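Local atomic coordinates of 4-alpha-glucanotransferase (Streptococcus agalactiae, PDB entry 6M6T), a protein that is an amylomaltase, or disproportionating enzyme, of the 4-alpha-glucanotransferase family, built on a TIM-barrel fold, and binds glycans in two pockets. Residues G360-Y372 against Y385-E399. Residues are numbered along the deposited sequence; the frame is centred on the assembly and turned at random.
Sequences GFPGMKIMEFGFY and YTENTIAYAGTHDNE. With AC1 (4,6-dideoxy-4-{[(1S,4R,5S,6S)-4,5,6-trihydroxy-3-(hydroxymethyl)cyclohex-2-en-1-yl]amino}-alpha-D-glucopyranose), chain J; ASO (1,5-anhydro-D-glucitol), chain I.
Lys365 lays its aliphatic chain over one face of the Tyr385 ring. Lys365 CB makes a CH-pi contact, 3.8 Å from the Tyr385 ring centroid and offset toward the rim. CG stands anti to the carbonyl carbon (chi1 -75°), and a bend at chi2 keeps CG and CD over the ring: Lys365 CG lies 3.5 Å from Tyr385 CD1, and CD rests against CD1 and CE1. After a further bend at chi4, Lys365 NZ ends near Tyr385 CA, 3.8 Å from Thr389 CG2. The Tyr385 hydroxyl, hydrogen-bonded to Asp380 O, also touches CA and CG of Met367.

The backbones of 363-366 and 389-392 pair in parallel. Tyr392 N donates to Lys365 O at 2.9 Å, and Met367 N to Tyr392 O at 3.0 Å, carrying the ladder into the short 3-10 segment 367-369. Met364 and Tyr392 lie on the other sheet face in an oblique Met-aromatic contact, with Met364 SD 4.5 Å from the Tyr392 ring centroid. The segments following the two strands carry Phe369 and Asp397 into the glycan pockets: the Asn398 amide lies obliquely beside the Phe369 ring, which touches AC1, and Asp397 OD2 accepts a hydrogen bond from O3 of ASO. The contact thus joins neighbouring TIM-barrel strands, with strand 443-447 on the far side of 389-392, Ile341 of strand 340-342 packing on Pro362, Ile390 and Tyr392, and helix 401-404 on Glu368 and Ala393.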
loop_
_atom_site.group_PDB
_atom_site.type_symbol
_atom_site.label_atom_id
_atom_site.label_comp_id
_atom_site.label_asym_id
_atom_site.label_seq_id
_atom_site.Cartn_x
_atom_site.Cartn_y
_atom_site.Cartn_z
ATOM N N GLY A 360 -18.227 -3.486 12.644
ATOM C CA GLY A 360 -18.450 -4.801 12.087
ATOM C C GLY A 360 -17.520 -5.189 10.953
ATOM O O GLY A 360 -17.698 -6.268 10.374
ATOM N N PHE A 361 -16.538 -4.346 10.612
ATOM C CA PHE A 361 -15.515 -4.737 9.658
ATOM C C PHE A 361 -14.721 -5.915 10.204
ATOM O O PHE A 361 -14.529 -6.033 11.415
ATOM C CB PHE A 361 -14.516 -3.611 9.390
ATOM C CG PHE A 361 -15.115 -2.335 8.872
ATOM C CD1 PHE A 361 -16.172 -2.354 7.966
ATOM C CD2 PHE A 361 -14.573 -1.109 9.264
ATOM C CE1 PHE A 361 -16.703 -1.172 7.481
ATOM C CE2 PHE A 361 -15.102 0.070 8.801
ATOM C CZ PHE A 361 -16.175 0.039 7.904
ATOM N N PRO A 362 -14.222 -6.788 9.337
ATOM C CA PRO A 362 -13.186 -7.724 9.782
ATOM C C PRO A 362 -11.923 -7.011 10.250
ATOM O O PRO A 362 -11.523 -5.969 9.729
ATOM C CB PRO A 362 -12.915 -8.587 8.538
ATOM C CG PRO A 362 -13.964 -8.206 7.517
ATOM C CD PRO A 362 -14.948 -7.290 8.156
ATOM N N GLY A 363 -11.290 -7.602 11.257
ATOM C CA GLY A 363 -9.959 -7.232 11.660
ATOM C C GLY A 363 -8.959 -8.322 11.333
ATOM O O GLY A 363 -9.278 -9.331 10.712
ATOM N N MET A 364 -7.736 -8.110 11.792
ATOM C CA MET A 364 -6.626 -8.943 11.371
ATOM C C MET A 364 -6.219 -9.934 12.455
ATOM O O MET A 364 -6.549 -9.782 13.635
ATOM C CB MET A 364 -5.434 -8.070 10.973
ATOM C CG MET A 364 -5.737 -7.143 9.799
ATOM S SD MET A 364 -4.305 -6.902 8.738
ATOM C CE MET A 364 -5.097 -6.353 7.219
ATOM N N LYS A 365 -5.507 -10.978 12.018
ATOM C CA LYS A 365 -4.875 -11.978 12.880
ATOM C C LYS A 365 -3.565 -12.368 12.202
ATOM O O LYS A 365 -3.572 -12.928 11.099
ATOM C CB LYS A 365 -5.770 -13.208 13.105
ATOM C CG LYS A 365 -6.947 -13.001 14.085
ATOM C CD LYS A 365 -6.474 -12.691 15.521
ATOM C CE LYS A 365 -7.618 -12.232 16.438
ATOM N NZ LYS A 365 -8.918 -12.918 16.116
ATOM N N ILE A 366 -2.444 -12.043 12.833
ATOM C CA ILE A 366 -1.132 -12.294 12.257
ATOM C C ILE A 366 -0.532 -13.457 13.029
ATOM O O ILE A 366 -0.019 -13.284 14.137
ATOM C CB ILE A 366 -0.234 -11.050 12.294
ATOM C CG1 ILE A 366 -0.812 -9.961 11.384
ATOM C CG2 ILE A 366 1.213 -11.388 11.879
ATOM C CD1 ILE A 366 0.236 -8.993 10.825
ATOM N N MET A 367 -0.579 -14.648 12.436
ATOM C CA MET A 367 -0.206 -15.848 13.174
ATOM C C MET A 367 1.223 -15.816 13.682
ATOM O O MET A 367 1.569 -16.611 14.564
ATOM C CB MET A 367 -0.359 -17.077 12.301
ATOM C CG MET A 367 -0.729 -18.363 13.036
ATOM S SD MET A 367 -1.070 -19.614 11.774
ATOM C CE MET A 367 -1.107 -18.571 10.326
ATOM N N GLU A 368 2.073 -14.948 13.130
ATOM C CA GLU A 368 3.467 -14.950 13.544
ATOM C C GLU A 368 3.656 -14.352 14.920
ATOM O O GLU A 368 4.636 -14.684 15.586
ATOM C CB GLU A 368 4.331 -14.218 12.520
ATOM C CG GLU A 368 4.943 -15.165 11.522
ATOM C CD GLU A 368 5.578 -14.464 10.348
ATOM O OE1 GLU A 368 6.350 -13.509 10.576
ATOM O OE2 GLU A 368 5.306 -14.869 9.195
ATOM N N PHE A 369 2.736 -13.504 15.360
ATOM C CA PHE A 369 2.749 -12.945 16.705
ATOM C C PHE A 369 2.210 -13.905 17.760
ATOM O O PHE A 369 2.190 -13.551 18.946
ATOM C CB PHE A 369 1.901 -11.671 16.754
ATOM C CG PHE A 369 2.375 -10.568 15.852
ATOM C CD1 PHE A 369 3.722 -10.272 15.735
ATOM C CD2 PHE A 369 1.455 -9.795 15.151
ATOM C CE1 PHE A 369 4.142 -9.239 14.926
ATOM C CE2 PHE A 369 1.875 -8.771 14.340
ATOM C CZ PHE A 369 3.223 -8.492 14.229
ATOM N N GLY A 370 1.754 -15.089 17.365
ATOM C CA GLY A 370 0.942 -15.915 18.235
ATOM C C GLY A 370 1.576 -17.206 18.703
ATOM O O GLY A 370 0.873 -18.093 19.186
ATOM N N PHE A 371 2.894 -17.336 18.571
ATOM C CA PHE A 371 3.607 -18.496 19.093
ATOM C C PHE A 371 4.776 -18.078 19.971
ATOM O O PHE A 371 5.563 -18.938 20.379
ATOM C CB PHE A 371 4.111 -19.405 17.954
ATOM C CG PHE A 371 3.006 -20.099 17.188
ATOM C CD1 PHE A 371 2.299 -21.149 17.752
ATOM C CD2 PHE A 371 2.663 -19.689 15.915
ATOM C CE1 PHE A 371 1.285 -21.769 17.066
ATOM C CE2 PHE A 371 1.649 -20.312 15.228
ATOM C CZ PHE A 371 0.964 -21.353 15.805
ATOM N N TYR A 372 4.928 -16.778 20.248
ATOM C CA TYR A 372 5.949 -16.326 21.184
ATOM C C TYR A 372 5.626 -16.698 22.621
ATOM O O TYR A 372 6.516 -16.661 23.474
ATOM C CB TYR A 372 6.136 -14.807 21.102
ATOM C CG TYR A 372 6.677 -14.348 19.778
ATOM C CD1 TYR A 372 7.895 -14.811 19.316
ATOM C CD2 TYR A 372 5.966 -13.449 18.989
ATOM C CE1 TYR A 372 8.389 -14.399 18.100
ATOM C CE2 TYR A 372 6.440 -13.041 17.770
ATOM C CZ TYR A 372 7.654 -13.514 17.328
ATOM O OH TYR A 372 8.145 -13.100 16.108
ATOM N N TYR A 385 -9.233 -17.460 16.821
ATOM C CA TYR A 385 -9.771 -16.701 15.709
ATOM C C TYR A 385 -11.272 -16.930 15.618
ATOM O O TYR A 385 -11.782 -17.981 16.016
ATOM C CB TYR A 385 -9.095 -17.109 14.404
ATOM C CG TYR A 385 -7.598 -16.933 14.382
ATOM C CD1 TYR A 385 -6.928 -16.280 15.410
ATOM C CD2 TYR A 385 -6.853 -17.414 13.315
ATOM C CE1 TYR A 385 -5.548 -16.118 15.383
ATOM C CE2 TYR A 385 -5.474 -17.270 13.270
ATOM C CZ TYR A 385 -4.820 -16.607 14.303
ATOM O OH TYR A 385 -3.443 -16.444 14.253
ATOM N N THR A 386 -11.982 -15.924 15.117
ATOM C CA THR A 386 -13.392 -16.065 14.791
ATOM C C THR A 386 -13.573 -15.815 13.295
ATOM O O THR A 386 -12.622 -15.504 12.576
ATOM C CB THR A 386 -14.251 -15.127 15.636
ATOM O OG1 THR A 386 -14.361 -13.870 14.968
ATOM C CG2 THR A 386 -13.607 -14.915 16.997
ATOM N N GLU A 387 -14.804 -15.986 12.817
ATOM C CA GLU A 387 -15.044 -15.938 11.381
ATOM C C GLU A 387 -14.793 -14.545 10.829
ATOM O O GLU A 387 -14.174 -14.393 9.772
ATOM C CB GLU A 387 -16.471 -16.410 11.083
ATOM C CG GLU A 387 -17.003 -16.084 9.686
ATOM C CD GLU A 387 -17.733 -14.746 9.646
ATOM O OE1 GLU A 387 -17.302 -13.847 8.889
ATOM O OE2 GLU A 387 -18.735 -14.586 10.381
ATOM N N ASN A 388 -15.237 -13.507 11.540
ATOM C CA ASN A 388 -15.117 -12.131 11.048
ATOM C C ASN A 388 -13.707 -11.577 11.282
ATOM O O ASN A 388 -13.501 -10.591 11.989
ATOM C CB ASN A 388 -16.170 -11.254 11.706
ATOM C CG ASN A 388 -16.378 -9.963 10.976
ATOM O OD1 ASN A 388 -16.258 -9.908 9.750
ATOM N ND2 ASN A 388 -16.701 -8.900 11.723
ATOM N N THR A 389 -12.726 -12.250 10.676
ATOM C CA THR A 389 -11.335 -11.818 10.662
ATOM C C THR A 389 -10.687 -12.265 9.353
ATOM O O THR A 389 -11.147 -13.207 8.691
ATOM C CB THR A 389 -10.519 -12.376 11.851
ATOM O OG1 THR A 389 -10.410 -13.803 11.748
ATOM C CG2 THR A 389 -11.116 -12.007 13.214
ATOM N N ILE A 390 -9.596 -11.587 8.997
ATOM C CA ILE A 390 -8.765 -11.922 7.841
ATOM C C ILE A 390 -7.434 -12.414 8.379
ATOM O O ILE A 390 -6.699 -11.642 8.996
ATOM C CB ILE A 390 -8.532 -10.713 6.932
ATOM C CG1 ILE A 390 -9.837 -9.995 6.589
ATOM C CG2 ILE A 390 -7.734 -11.129 5.707
ATOM C CD1 ILE A 390 -10.987 -10.911 6.240
ATOM N N ALA A 391 -7.083 -13.666 8.149
ATOM C CA ALA A 391 -5.888 -14.211 8.779
ATOM C C ALA A 391 -4.719 -14.249 7.807
ATOM O O ALA A 391 -4.874 -14.645 6.651
ATOM C CB ALA A 391 -6.143 -15.605 9.343
ATOM N N TYR A 392 -3.549 -13.818 8.295
ATOM C CA TYR A 392 -2.277 -13.841 7.583
ATOM C C TYR A 392 -1.291 -14.722 8.325
ATOM O O TYR A 392 -1.365 -14.881 9.550
ATOM C CB TYR A 392 -1.631 -12.451 7.462
ATOM C CG TYR A 392 -2.516 -11.452 6.804
ATOM C CD1 TYR A 392 -3.460 -10.758 7.536
ATOM C CD2 TYR A 392 -2.444 -11.233 5.441
ATOM C CE1 TYR A 392 -4.288 -9.859 6.934
ATOM C CE2 TYR A 392 -3.272 -10.335 4.825
ATOM C CZ TYR A 392 -4.197 -9.650 5.577
ATOM O OH TYR A 392 -5.028 -8.745 4.969
ATOM N N ALA A 393 -0.361 -15.288 7.563
ATOM C CA ALA A 393 0.823 -15.872 8.171
ATOM C C ALA A 393 1.729 -14.764 8.666
ATOM O O ALA A 393 2.128 -14.731 9.837
ATOM C CB ALA A 393 1.542 -16.754 7.154
ATOM N N GLY A 394 2.029 -13.828 7.780
ATOM C CA GLY A 394 2.611 -12.567 8.162
ATOM C C GLY A 394 2.080 -11.560 7.176
ATOM O O GLY A 394 1.403 -11.913 6.208
ATOM N N THR A 395 2.361 -10.297 7.443
ATOM C CA THR A 395 2.122 -9.280 6.446
ATOM C C THR A 395 3.458 -8.702 5.988
ATOM O O THR A 395 4.534 -9.141 6.408
ATOM C CB THR A 395 1.162 -8.214 6.973
ATOM O OG1 THR A 395 0.662 -7.453 5.858
ATOM C CG2 THR A 395 1.851 -7.295 7.996
ATOM N N HIS A 396 3.372 -7.728 5.083
ATOM C CA HIS A 396 4.550 -7.183 4.438
ATOM C C HIS A 396 5.509 -6.530 5.416
ATOM O O HIS A 396 6.651 -6.251 5.035
ATOM C CB HIS A 396 4.123 -6.179 3.377
ATOM C CG HIS A 396 3.373 -5.003 3.921
ATOM N ND1 HIS A 396 2.001 -4.981 4.031
ATOM C CD2 HIS A 396 3.805 -3.803 4.373
ATOM C CE1 HIS A 396 1.619 -3.821 4.533
ATOM N NE2 HIS A 396 2.693 -3.087 4.746
ATOM N N ASP A 397 5.085 -6.282 6.659
ATOM C CA ASP A 397 5.958 -5.711 7.678
ATOM C C ASP A 397 6.564 -6.756 8.604
ATOM O O ASP A 397 7.457 -6.425 9.388
ATOM C CB ASP A 397 5.194 -4.673 8.497
ATOM C CG ASP A 397 4.391 -3.732 7.620
ATOM O OD1 ASP A 397 3.246 -4.108 7.283
ATOM O OD2 ASP A 397 4.893 -2.628 7.276
ATOM N N ASN A 398 6.120 -7.999 8.514
ATOM C CA ASN A 398 6.643 -9.096 9.306
ATOM C C ASN A 398 7.679 -9.853 8.504
ATOM O O ASN A 398 7.784 -9.714 7.289
ATOM C CB ASN A 398 5.515 -10.050 9.711
ATOM C CG ASN A 398 4.549 -9.427 10.685
ATOM O OD1 ASN A 398 3.420 -9.069 10.329
ATOM N ND2 ASN A 398 4.982 -9.302 11.926
ATOM N N GLU A 399 8.419 -10.701 9.198
ATOM C CA GLU A 399 9.367 -11.562 8.520
ATOM C C GLU A 399 8.636 -12.523 7.587
ATOM O O GLU A 399 7.445 -12.776 7.735
ATOM C CB GLU A 399 10.177 -12.332 9.551
ATOM C CG GLU A 399 10.664 -11.451 10.671
ATOM C CD GLU A 399 11.035 -12.227 11.910
ATOM O OE1 GLU A 399 10.140 -12.424 12.778
ATOM O OE2 GLU A 399 12.217 -12.644 12.003
HETATM C C1 AC1 J . 3.975 -5.262 17.778
HETATM O O2 AC1 J . 5.047 -3.459 19.000
HETATM C C2 AC1 J . 4.731 -3.936 17.680
HETATM C C4A AC1 J . 1.243 -0.718 12.157
HETATM C C3 AC1 J . 3.837 -2.917 17.039
HETATM O O3 AC1 J . 4.580 -1.706 16.973
HETATM C C4 AC1 J . 3.441 -3.378 15.635
HETATM N N4A AC1 J . 2.469 -2.470 15.021
HETATM C C5 AC1 J . 2.779 -4.739 15.683
HETATM O O5 AC1 J . 3.600 -5.706 16.412
HETATM C C6 AC1 J . 2.504 -5.181 14.230
HETATM C C1B AC1 J . 3.035 -1.284 14.364
HETATM C C2B AC1 J . 1.959 -0.245 14.401
HETATM O O2B AC1 J . 1.521 -0.149 15.756
HETATM C C3B AC1 J . 0.800 -0.727 13.568
HETATM O O3B AC1 J . -0.285 0.186 13.652
HETATM O O4 AC1 J . 0.188 -1.265 11.337
HETATM C C5B AC1 J . 2.457 -1.407 12.002
HETATM C C7B AC1 J . 3.349 -1.622 13.054
HETATM C C6B AC1 J . 2.837 -1.862 10.609
HETATM O O6B AC1 J . 1.613 -2.119 9.917
HETATM C C1 ASO I . 0.963 1.520 8.203
HETATM C C2 ASO I . 2.010 0.548 7.619
HETATM C C3 ASO I . 3.396 0.851 8.213
HETATM C C4 ASO I . 3.747 2.314 7.883
HETATM C C5 ASO I . 2.681 3.227 8.424
HETATM C C6 ASO I . 2.919 4.631 7.870
HETATM O O2 ASO I . 1.641 -0.814 7.864
HETATM O O3 ASO I . 4.395 -0.069 7.654
HETATM O O4 ASO I . 5.041 2.690 8.414
HETATM O O5 ASO I . 1.398 2.864 7.909
HETATM O O6 ASO I . 1.656 5.274 7.625
#